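Local atomic coordinates of glycosyl hydrolases family 31 family protein (Aspergillus niger, PDB entry 6DRU), a protein that catalyses the release of alpha-xylose from the non-reducing terminal glucose of xyloglucan oligosaccharides. Residues A[179-184]-A[199-204]. Numbering follows the deposited sequence.
Sequences PVFMSN and MEFGTL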
# COMPACT_ATOMS: atom_id res chain seq x y z
N PRO A 179 16.17 -10.52 18.22
CA PRO A 179 16.20 -9.35 19.12
C PRO A 179 16.18 -9.73 20.60
O PRO A 179 15.24 -9.43 21.34
CB PRO A 179 14.96 -8.57 18.69
CG PRO A 179 14.00 -9.63 18.27
CD PRO A 179 14.83 -10.73 17.64
N VAL A 180 17.24 -10.42 21.04
CA VAL A 180 17.47 -10.72 22.44
C VAL A 180 18.91 -10.33 22.74
O VAL A 180 19.84 -10.94 22.19
CB VAL A 180 17.23 -12.20 22.77
CG1 VAL A 180 17.67 -12.51 24.19
CG2 VAL A 180 15.77 -12.56 22.57
N PHE A 181 19.11 -9.32 23.58
CA PHE A 181 20.45 -8.83 23.85
C PHE A 181 20.62 -8.52 25.33
O PHE A 181 19.65 -8.24 26.04
CB PHE A 181 20.77 -7.59 23.01
CG PHE A 181 20.06 -6.34 23.45
CD1 PHE A 181 20.66 -5.46 24.35
CD2 PHE A 181 18.82 -6.01 22.94
CE1 PHE A 181 20.01 -4.30 24.75
CE2 PHE A 181 18.17 -4.86 23.33
CZ PHE A 181 18.77 -4.00 24.24
N MET A 182 21.87 -8.57 25.78
CA MET A 182 22.27 -8.12 27.10
C MET A 182 23.08 -6.84 26.98
O MET A 182 23.84 -6.67 26.02
CB MET A 182 23.11 -9.18 27.83
CG MET A 182 22.42 -10.51 28.06
SD MET A 182 23.48 -11.63 28.99
CE MET A 182 24.97 -11.61 27.99
N SER A 183 22.91 -5.95 27.94
CA SER A 183 23.69 -4.73 28.04
C SER A 183 24.59 -4.80 29.27
O SER A 183 24.24 -5.40 30.28
CB SER A 183 22.80 -3.49 28.11
OG SER A 183 23.56 -2.32 28.30
N ASN A 184 25.77 -4.18 29.16
CA ASN A 184 26.68 -4.14 30.30
C ASN A 184 26.19 -3.23 31.42
O ASN A 184 26.78 -3.24 32.50
CB ASN A 184 28.08 -3.73 29.85
CG ASN A 184 28.10 -2.38 29.15
OD1 ASN A 184 27.05 -1.84 28.80
ND2 ASN A 184 29.29 -1.84 28.95
N MET A 199 17.05 -3.60 13.85
CA MET A 199 17.65 -3.36 15.15
C MET A 199 18.67 -2.24 15.00
O MET A 199 19.66 -2.40 14.27
CB MET A 199 18.32 -4.62 15.70
CG MET A 199 17.40 -5.53 16.49
SD MET A 199 18.26 -6.99 17.13
CE MET A 199 18.05 -8.15 15.79
N GLU A 200 18.44 -1.11 15.67
CA GLU A 200 19.35 0.03 15.64
C GLU A 200 19.99 0.18 17.01
O GLU A 200 19.33 0.61 17.97
CB GLU A 200 18.62 1.31 15.25
CG GLU A 200 18.03 1.32 13.86
CD GLU A 200 17.38 2.65 13.53
OE1 GLU A 200 17.46 3.57 14.37
OE2 GLU A 200 16.79 2.77 12.43
N PHE A 201 21.27 -0.15 17.11
CA PHE A 201 22.02 0.06 18.35
C PHE A 201 22.92 1.28 18.19
O PHE A 201 24.15 1.20 18.13
CB PHE A 201 22.81 -1.20 18.70
CG PHE A 201 21.94 -2.36 19.08
CD1 PHE A 201 21.29 -2.39 20.30
CD2 PHE A 201 21.77 -3.42 18.20
CE1 PHE A 201 20.48 -3.45 20.64
CE2 PHE A 201 20.96 -4.49 18.54
CZ PHE A 201 20.32 -4.51 19.77
N GLY A 202 22.27 2.44 18.12
CA GLY A 202 22.97 3.69 17.88
C GLY A 202 23.66 4.23 19.12
O GLY A 202 23.54 3.70 20.23
N THR A 203 24.41 5.31 18.91
CA THR A 203 25.18 5.91 20.00
C THR A 203 24.26 6.38 21.12
O THR A 203 24.55 6.16 22.30
CB THR A 203 26.01 7.07 19.47
OG1 THR A 203 26.80 6.64 18.35
CG2 THR A 203 26.94 7.60 20.56
N LEU A 204 23.16 7.04 20.78
CA LEU A 204 22.28 7.63 21.77
C LEU A 204 20.86 7.07 21.76
O LEU A 204 20.04 7.51 22.58
CB LEU A 204 22.23 9.15 21.58
CG LEU A 204 23.58 9.84 21.74
CD1 LEU A 204 23.47 11.33 21.44
CD2 LEU A 204 24.11 9.61 23.15
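Strands 176-183 and 197-201 lie in two different beta sheets, and their CA atoms stand 7.3 Å apart at Pro179 and Met199 but 10.6 Å at Phe181 and Phe201. This is face-to-face packing of a beta sandwich, in the N-terminal beta-sandwich domain of a GH31 enzyme. The two strands exchange no backbone hydrogen bonds; a ring pair and the end of Met199 make the contact. Phe181 and Phe201 form a T-shaped pair with planes at 78° and centroids 5.0 Å apart. Phe201 is the stem of the T: its CE1-CZ edge points into one face of Phe181, with CE1 over the ring centre. CE1 of Phe201 comes within 3.8 Å of CE2 of Phe181. With chi1 at 73°, CG of Phe181 lies between the backbone N and the carbonyl carbon, which turns a ring face to the CE1-CZ edge of Phe201. Phe208 of strand 205-213 touches both Phe181 and Met199 and extends this apolar layer. Pro179 and Phe181 are tied by backbone bonds to strand 187-191, one of the two neighbours in their own sheet. All four touching residues are buried. At the closer end, the bend at chi3 (-90°) turns the methyl end of Met199 along Pro179. Its SD lies 3.7 Å from CA of Pro179, and CE also nears the proline N.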